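Local coordinates for inulin fructotransferase (Bacillus sp. snu-7, PDB 2INV), which probably cleaves inulin by intramolecular fructosyl transfer, releasing difructose dianhydride III from the polysaccharide, at residues A[211-225]-A[236-250]. Numbering follows the deposited sequence.
With 2PO (phosphonate), chain H.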
ATOM      1  N   LEU A 211     -16.119  10.236   4.510  1.00 11.65           N
ATOM      2  CA  LEU A 211     -16.890   8.997   4.495  1.00 12.10           C
ATOM      3  C   LEU A 211     -18.026   9.159   5.495  1.00 12.64           C
ATOM      4  O   LEU A 211     -17.905   8.825   6.678  1.00 12.86           O
ATOM      5  CB  LEU A 211     -15.996   7.832   4.886  1.00 11.95           C
ATOM      6  CG  LEU A 211     -14.671   7.885   4.129  1.00 12.17           C
ATOM      7  CD1 LEU A 211     -13.747   6.779   4.610  1.00 11.61           C
ATOM      8  CD2 LEU A 211     -14.930   7.776   2.636  1.00 10.66           C
ATOM      9  N   THR A 212     -19.133   9.691   4.992  1.00 13.14           N
ATOM     10  CA  THR A 212     -20.309   9.979   5.795  1.00 14.10           C
ATOM     11  C   THR A 212     -21.357   8.875   5.841  1.00 14.10           C
ATOM     12  O   THR A 212     -21.218   7.842   5.195  1.00 14.44           O
ATOM     13  CB  THR A 212     -20.959  11.266   5.278  1.00 14.87           C
ATOM     14  OG1 THR A 212     -21.312  11.094   3.899  1.00 17.02           O
ATOM     15  CG2 THR A 212     -19.974  12.424   5.388  1.00 15.48           C
ATOM     16  N   GLY A 213     -22.407   9.118   6.621  1.00 14.65           N
ATOM     17  CA  GLY A 213     -23.488   8.162   6.755  1.00 14.28           C
ATOM     18  C   GLY A 213     -23.089   6.963   7.599  1.00 14.68           C
ATOM     19  O   GLY A 213     -23.424   6.870   8.791  1.00 14.00           O
ATOM     20  N   ALA A 214     -22.381   6.027   6.975  1.00 13.97           N
ATOM     21  CA  ALA A 214     -21.932   4.818   7.660  1.00 14.12           C
ATOM     22  C   ALA A 214     -21.051   4.055   6.685  1.00 13.98           C
ATOM     23  O   ALA A 214     -21.040   4.365   5.484  1.00 14.43           O
ATOM     24  CB  ALA A 214     -23.127   3.973   8.065  1.00 13.90           C
ATOM     25  N   GLY A 215     -20.309   3.071   7.185  1.00 14.03           N
ATOM     26  CA  GLY A 215     -19.446   2.321   6.298  1.00 14.47           C
ATOM     27  C   GLY A 215     -19.024   0.952   6.788  1.00 14.21           C
ATOM     28  O   GLY A 215     -19.139   0.621   7.966  1.00 14.39           O
ATOM     29  N   GLN A 216     -18.520   0.159   5.850  1.00 13.46           N
ATOM     30  CA  GLN A 216     -18.041  -1.188   6.128  1.00 13.74           C
ATOM     31  C   GLN A 216     -16.785  -1.529   5.336  1.00 12.88           C
ATOM     32  O   GLN A 216     -16.645  -1.142   4.176  1.00 12.45           O
ATOM     33  CB  GLN A 216     -19.116  -2.223   5.807  1.00 15.22           C
ATOM     34  CG  GLN A 216     -20.429  -2.021   6.537  1.00 18.83           C
ATOM     35  CD  GLN A 216     -20.371  -2.513   7.961  1.00 21.91           C
ATOM     36  OE1 GLN A 216     -21.149  -2.080   8.817  1.00 23.77           O
ATOM     37  NE2 GLN A 216     -19.433  -3.415   8.230  1.00 22.97           N
ATOM     38  N   ALA A 217     -15.895  -2.277   5.986  1.00 13.45           N
ATOM     39  CA  ALA A 217     -14.625  -2.731   5.426  1.00 13.72           C
ATOM     40  C   ALA A 217     -14.089  -1.873   4.290  1.00 14.13           C
ATOM     41  O   ALA A 217     -13.947  -2.328   3.156  1.00 14.90           O
ATOM     42  CB  ALA A 217     -14.754  -4.166   4.967  1.00 15.58           C
ATOM     43  N   THR A 218     -13.763  -0.632   4.621  1.00 12.74           N
ATOM     44  CA  THR A 218     -13.232   0.311   3.660  1.00 12.16           C
ATOM     45  C   THR A 218     -11.733   0.438   3.898  1.00 12.55           C
ATOM     46  O   THR A 218     -11.256   0.221   5.009  1.00 10.29           O
ATOM     47  CB  THR A 218     -13.918   1.680   3.828  1.00 12.74           C
ATOM     48  OG1 THR A 218     -15.309   1.554   3.500  1.00 13.49           O
ATOM     49  CG2 THR A 218     -13.276   2.715   2.923  1.00 12.51           C
ATOM     50  N   ILE A 219     -10.996   0.776   2.847  1.00 10.68           N
ATOM     51  CA  ILE A 219      -9.553   0.939   2.949  1.00 12.15           C
ATOM     52  C   ILE A 219      -9.136   2.285   2.398  1.00 11.67           C
ATOM     53  O   ILE A 219      -9.525   2.661   1.292  1.00 11.95           O
ATOM     54  CB  ILE A 219      -8.782  -0.141   2.154  1.00 12.22           C
ATOM     55  CG1 ILE A 219      -9.034  -1.532   2.744  1.00 13.20           C
ATOM     56  CG2 ILE A 219      -7.296   0.182   2.171  1.00 12.77           C
ATOM     57  CD1 ILE A 219      -8.396  -2.643   1.946  1.00 14.16           C
ATOM     58  N   VAL A 220      -8.346   3.003   3.184  1.00 11.22           N
ATOM     59  CA  VAL A 220      -7.837   4.303   2.786  1.00 11.52           C
ATOM     60  C   VAL A 220      -6.346   4.242   3.080  1.00 11.61           C
ATOM     61  O   VAL A 220      -5.926   4.395   4.227  1.00 10.75           O
ATOM     62  CB  VAL A 220      -8.488   5.444   3.602  1.00 12.50           C
ATOM     63  CG1 VAL A 220      -7.953   6.793   3.135  1.00 13.53           C
ATOM     64  CG2 VAL A 220     -10.002   5.410   3.447  1.00 12.27           C
ATOM     65  N   SER A 221      -5.556   3.996   2.040  1.00 11.83           N
ATOM     66  CA  SER A 221      -4.114   3.880   2.198  1.00 13.04           C
ATOM     67  C   SER A 221      -3.310   4.470   1.046  1.00 12.73           C
ATOM     68  O   SER A 221      -3.852   4.749  -0.026  1.00 12.40           O
ATOM     69  CB  SER A 221      -3.735   2.409   2.367  1.00 14.88           C
ATOM     70  OG  SER A 221      -3.943   1.699   1.175  1.00 19.62           O
ATOM     71  N   GLY A 222      -2.007   4.625   1.278  1.00 13.10           N
ATOM     72  CA  GLY A 222      -1.108   5.157   0.267  1.00 13.06           C
ATOM     73  C   GLY A 222      -1.438   6.530  -0.297  1.00 12.51           C
ATOM     74  O   GLY A 222      -0.970   6.882  -1.384  1.00 13.89           O
ATOM     75  N   ASN A 223      -2.216   7.320   0.440  1.00 12.10           N
ATOM     76  CA  ASN A 223      -2.601   8.651  -0.024  1.00 12.00           C
ATOM     77  C   ASN A 223      -1.811   9.810   0.591  1.00 12.00           C
ATOM     78  O   ASN A 223      -1.281   9.704   1.699  1.00 12.20           O
ATOM     79  CB  ASN A 223      -4.089   8.902   0.240  1.00 11.02           C
ATOM     80  CG  ASN A 223      -4.983   7.820  -0.337  1.00 12.96           C
ATOM     81  OD1 ASN A 223      -5.179   7.853  -1.650  1.00 10.85           O
ATOM     82  ND2 ASN A 223      -5.488   6.960   0.389  1.00 11.87           N
ATOM     83  N   HIS A 224      -1.756  10.916  -0.157  1.00 13.27           N
ATOM     84  CA  HIS A 224      -1.085  12.165   0.230  1.00 12.92           C
ATOM     85  C   HIS A 224      -2.207  13.180   0.502  1.00 13.42           C
ATOM     86  O   HIS A 224      -2.908  13.560  -0.436  1.00 14.25           O
ATOM     87  CB  HIS A 224      -0.262  12.716  -0.943  1.00 13.65           C
ATOM     88  CG  HIS A 224       1.150  12.209  -1.028  1.00 13.04           C
ATOM     89  ND1 HIS A 224       2.113  12.508  -0.088  1.00 14.63           N
ATOM     90  CD2 HIS A 224       1.786  11.498  -1.994  1.00 12.05           C
ATOM     91  CE1 HIS A 224       3.278  12.010  -0.470  1.00 12.80           C
ATOM     92  NE2 HIS A 224       3.107  11.394  -1.623  1.00 14.78           N
HETATM   93  N   MSE A 225      -2.405  13.632   1.740  1.00 12.54           N
HETATM   94  CA  MSE A 225      -3.497  14.601   1.990  1.00 12.83           C
HETATM   95  C   MSE A 225      -3.156  15.854   2.801  1.00 12.08           C
HETATM   96  O   MSE A 225      -2.414  15.810   3.791  1.00 12.81           O
HETATM   97  CB  MSE A 225      -4.686  13.940   2.698  1.00 13.26           C
HETATM   98  CG  MSE A 225      -5.344  12.817   1.910  1.00 14.48           C
HETATM   99 SE   MSE A 225      -6.871  12.148   2.875  1.00 14.89          SE
HETATM  100  CE  MSE A 225      -6.606  10.276   2.600  1.00 15.99           C
ATOM    101  N   ALA A 236     -14.565   9.997   8.977  1.00 11.19           N
ATOM    102  CA  ALA A 236     -15.322   8.757   8.893  1.00 12.48           C
ATOM    103  C   ALA A 236     -16.507   8.763   9.853  1.00 12.10           C
ATOM    104  O   ALA A 236     -16.349   9.019  11.046  1.00 13.94           O
ATOM    105  CB  ALA A 236     -14.417   7.586   9.188  1.00 12.94           C
ATOM    106  N   GLU A 237     -17.694   8.464   9.331  1.00 11.88           N
ATOM    107  CA  GLU A 237     -18.899   8.463  10.149  1.00 11.50           C
ATOM    108  C   GLU A 237     -19.531   7.091  10.297  1.00 11.27           C
ATOM    109  O   GLU A 237     -19.968   6.478   9.321  1.00 10.62           O
ATOM    110  CB  GLU A 237     -19.935   9.433   9.577  1.00 11.51           C
ATOM    111  CG  GLU A 237     -19.426  10.868   9.463  1.00 11.65           C
ATOM    112  CD  GLU A 237     -20.505  11.828   9.003  1.00 10.79           C
ATOM    113  OE1 GLU A 237     -21.526  11.358   8.447  1.00 12.73           O
ATOM    114  OE2 GLU A 237     -20.317  13.052   9.159  1.00 12.44           O
ATOM    115  N   ASN A 238     -19.577   6.617  11.537  1.00 11.72           N
ATOM    116  CA  ASN A 238     -20.176   5.326  11.855  1.00 12.49           C
ATOM    117  C   ASN A 238     -19.649   4.230  10.940  1.00 13.21           C
ATOM    118  O   ASN A 238     -20.415   3.484  10.328  1.00 13.63           O
ATOM    119  CB  ASN A 238     -21.696   5.443  11.745  1.00 13.79           C
ATOM    120  CG  ASN A 238     -22.221   6.688  12.433  1.00 13.38           C
ATOM    121  OD1 ASN A 238     -21.987   6.899  13.628  1.00 13.28           O
ATOM    122  ND2 ASN A 238     -22.927   7.528  11.680  1.00 11.95           N
ATOM    123  N   HIS A 239     -18.323   4.161  10.848  1.00 12.63           N
ATOM    124  CA  HIS A 239     -17.647   3.163  10.039  1.00 12.63           C
ATOM    125  C   HIS A 239     -17.218   2.021  10.918  1.00 13.10           C
ATOM    126  O   HIS A 239     -16.945   2.194  12.107  1.00 12.64           O
ATOM    127  CB  HIS A 239     -16.419   3.744   9.341  1.00 11.49           C
ATOM    128  CG  HIS A 239     -16.669   4.145   7.924  1.00 12.60           C
ATOM    129  ND1 HIS A 239     -16.119   3.479   6.851  1.00 12.58           N
ATOM    130  CD2 HIS A 239     -17.409   5.153   7.400  1.00 13.17           C
ATOM    131  CE1 HIS A 239     -16.503   4.061   5.728  1.00 11.85           C
ATOM    132  NE2 HIS A 239     -17.286   5.079   6.034  1.00 12.61           N
ATOM    133  N   GLU A 240     -17.149   0.852  10.306  1.00 13.84           N
ATOM    134  CA  GLU A 240     -16.764  -0.358  10.986  1.00 13.35           C
ATOM    135  C   GLU A 240     -15.803  -1.046  10.037  1.00 12.46           C
ATOM    136  O   GLU A 240     -16.062  -1.116   8.839  1.00 11.86           O
ATOM    137  CB  GLU A 240     -18.013  -1.200  11.222  1.00 16.07           C
ATOM    138  CG  GLU A 240     -17.771  -2.669  11.510  1.00 17.67           C
ATOM    139  CD  GLU A 240     -17.804  -2.992  12.986  1.00 19.10           C
ATOM    140  OE1 GLU A 240     -18.396  -2.209  13.761  1.00 19.99           O
ATOM    141  OE2 GLU A 240     -17.258  -4.050  13.367  1.00 18.73           O
ATOM    142  N   GLY A 241     -14.683  -1.527  10.563  1.00 11.82           N
ATOM    143  CA  GLY A 241     -13.700  -2.195   9.727  1.00 11.64           C
ATOM    144  C   GLY A 241     -12.859  -1.281   8.848  1.00 11.21           C
ATOM    145  O   GLY A 241     -12.231  -1.746   7.891  1.00 12.02           O
ATOM    146  N   LEU A 242     -12.823   0.010   9.166  1.00 11.68           N
ATOM    147  CA  LEU A 242     -12.028   0.949   8.382  1.00 11.60           C
ATOM    148  C   LEU A 242     -10.543   0.751   8.655  1.00 12.00           C
ATOM    149  O   LEU A 242     -10.122   0.672   9.807  1.00 11.17           O
ATOM    150  CB  LEU A 242     -12.418   2.392   8.709  1.00 11.63           C
ATOM    151  CG  LEU A 242     -11.718   3.530   7.949  1.00 11.37           C
ATOM    152  CD1 LEU A 242     -11.909   3.359   6.448  1.00 10.77           C
ATOM    153  CD2 LEU A 242     -12.274   4.873   8.397  1.00 10.05           C
ATOM    154  N   LEU A 243      -9.767   0.648   7.582  1.00 11.28           N
ATOM    155  CA  LEU A 243      -8.327   0.479   7.680  1.00 12.83           C
ATOM    156  C   LEU A 243      -7.726   1.731   7.071  1.00 12.06           C
ATOM    157  O   LEU A 243      -8.000   2.066   5.918  1.00 12.89           O
ATOM    158  CB  LEU A 243      -7.869  -0.734   6.869  1.00 13.66           C
ATOM    159  CG  LEU A 243      -6.876  -1.715   7.492  1.00 16.87           C
ATOM    160  CD1 LEU A 243      -6.230  -2.519   6.374  1.00 13.63           C
ATOM    161  CD2 LEU A 243      -5.817  -0.981   8.284  1.00 16.02           C
ATOM    162  N   VAL A 244      -6.921   2.433   7.852  1.00 11.73           N
ATOM    163  CA  VAL A 244      -6.276   3.631   7.358  1.00 10.87           C
ATOM    164  C   VAL A 244      -4.810   3.344   7.622  1.00 10.76           C
ATOM    165  O   VAL A 244      -4.377   3.223   8.770  1.00 10.11           O
ATOM    166  CB  VAL A 244      -6.805   4.861   8.102  1.00 10.54           C
ATOM    167  CG1 VAL A 244      -6.144   6.120   7.574  1.00 12.21           C
ATOM    168  CG2 VAL A 244      -8.315   4.948   7.903  1.00 10.76           C
ATOM    169  N   THR A 245      -4.054   3.226   6.537  1.00 11.14           N
ATOM    170  CA  THR A 245      -2.659   2.847   6.634  1.00 11.18           C
ATOM    171  C   THR A 245      -1.770   3.422   5.525  1.00 11.11           C
ATOM    172  O   THR A 245      -2.219   3.640   4.399  1.00 11.11           O
ATOM    173  CB  THR A 245      -2.583   1.315   6.580  1.00 11.55           C
ATOM    174  OG1 THR A 245      -2.703   0.661   5.154  1.00 10.06           O
ATOM    175  CG2 THR A 245      -3.387   0.557   7.560  1.00 12.02           C
ATOM    176  N   GLY A 246      -0.501   3.642   5.857  1.00 10.82           N
ATOM    177  CA  GLY A 246       0.460   4.151   4.893  1.00 10.21           C
ATOM    178  C   GLY A 246       0.104   5.451   4.199  1.00  9.91           C
ATOM    179  O   GLY A 246       0.464   5.662   3.045  1.00 11.17           O
ATOM    180  N   ASN A 247      -0.603   6.331   4.893  1.00  9.27           N
ATOM    181  CA  ASN A 247      -0.966   7.615   4.315  1.00  9.50           C
ATOM    182  C   ASN A 247      -0.029   8.669   4.871  1.00 10.51           C
ATOM    183  O   ASN A 247       0.434   8.562   6.010  1.00 11.06           O
ATOM    184  CB  ASN A 247      -2.408   7.982   4.676  1.00 10.04           C
ATOM    185  CG  ASN A 247      -3.416   7.025   4.090  1.00 10.33           C
ATOM    186  OD1 ASN A 247      -3.729   7.081   2.897  1.00 10.23           O
ATOM    187  ND2 ASN A 247      -3.925   6.126   4.926  1.00 10.30           N
ATOM    188  N   ASN A 248       0.256   9.683   4.067  1.00 10.65           N
ATOM    189  CA  ASN A 248       1.117  10.766   4.511  1.00 11.59           C
ATOM    190  C   ASN A 248       0.223  11.991   4.568  1.00 13.22           C
ATOM    191  O   ASN A 248       0.024  12.681   3.569  1.00 13.34           O
ATOM    192  CB  ASN A 248       2.263  10.982   3.526  1.00 11.92           C
ATOM    193  CG  ASN A 248       3.365  11.847   4.103  1.00 12.00           C
ATOM    194  OD1 ASN A 248       3.105  12.925   4.627  1.00 12.97           O
ATOM    195  ND2 ASN A 248       4.605  11.373   4.016  1.00  9.57           N
ATOM    196  N   LEU A 249      -0.345  12.225   5.744  1.00 12.72           N
ATOM    197  CA  LEU A 249      -1.247  13.343   5.955  1.00 13.72           C
ATOM    198  C   LEU A 249      -0.489  14.528   6.510  1.00 13.91           C
ATOM    199  O   LEU A 249       0.048  14.492   7.615  1.00 13.56           O
ATOM    200  CB  LEU A 249      -2.404  12.933   6.866  1.00 14.36           C
ATOM    201  CG  LEU A 249      -2.905  11.527   6.536  1.00 14.72           C
ATOM    202  CD1 LEU A 249      -3.826  11.149   7.487  1.00 16.56           C
ATOM    203  CD2 LEU A 249      -3.464  11.599   5.351  1.00 16.20           C
ATOM    204  N   PHE A 250      -0.461  15.595   5.730  1.00 13.64           N
ATOM    205  CA  PHE A 250       0.262  16.792   6.119  1.00 14.49           C
ATOM    206  C   PHE A 250      -0.651  17.989   6.337  1.00 16.07           C
ATOM    207  O   PHE A 250      -1.862  17.922   6.121  1.00 15.13           O
ATOM    208  CB  PHE A 250       1.327  17.087   5.062  1.00 14.41           C
ATOM    209  CG  PHE A 250       0.824  16.948   3.660  1.00 14.21           C
ATOM    210  CD1 PHE A 250       0.043  17.950   3.086  1.00 14.14           C
ATOM    211  CD2 PHE A 250       1.111  15.806   2.911  1.00 13.03           C
ATOM    212  CE1 PHE A 250      -0.438  17.817   1.791  1.00 13.95           C
ATOM    213  CE2 PHE A 250       0.626  15.671   1.606  1.00 13.61           C
ATOM    214  CZ  PHE A 250      -0.146  16.679   1.052  1.00 13.46           C
TER
HETATM  215  P   2PO H1001       0.911  -0.458   4.045  1.00 37.47           P
HETATM  216  O1P 2PO H1001       0.641  -1.939   3.571  1.00 33.28           O
HETATM  217  O2P 2PO H1001      -0.435   0.355   3.823  1.00 33.66           O
HETATM  218  O3P 2PO H1001       2.150   0.193   3.530  1.00 33.59           O
HETATM  219  O   HOH W   1     -19.068   6.215   4.044  1.00 11.79           O
HETATM  220  O   HOH W   2     -15.061   0.783   6.949  1.00 14.37           O
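Asn247 lies side by side with Asn223, their amide planes only 7° apart, at equivalent turns of two successive coils of a right-handed parallel beta-helix. With chi1 at -64°, CG swings to the side away from its own carbonyl carbon and the amide reaches across to 211-225. Asn247 CB packs 3.6 Å from Asn223 O, and Asn247 CG passes 3.7 Å from Ser221 CA. At the tip the branches divide: Asn247 OD1 accepts from Asn223 N (2.9 Å) and Asn223 ND2 (3.1 Å), while Asn247 ND2 gives a nearly straight bond to Val220 O (2.7 Å). That carbonyl also takes Thr245 N, which arrives from the opposite face of its plane. With an alanine here, Asn223 N would probably lose its acceptor and Val220 O one of its two donors, leaving the turn less firmly tied to the preceding coil. Elsewhere, Gly215 CA sits 3.4 Å above the centre of the His239 ring, a CH-pi contact. Thr245 OG1 donates a hydrogen bond to the phosphonate, which Thr245 of both neighbouring subunits also hydrogen-bonds. Asn200 ND2 hydrogen-bonds Asn223 OD1, and Asn247 N hydrogen-bonds Asn270 OD1. Strands 219-221 and 243-245 run parallel; strand 196-198 flanks the first, 266-268 the second.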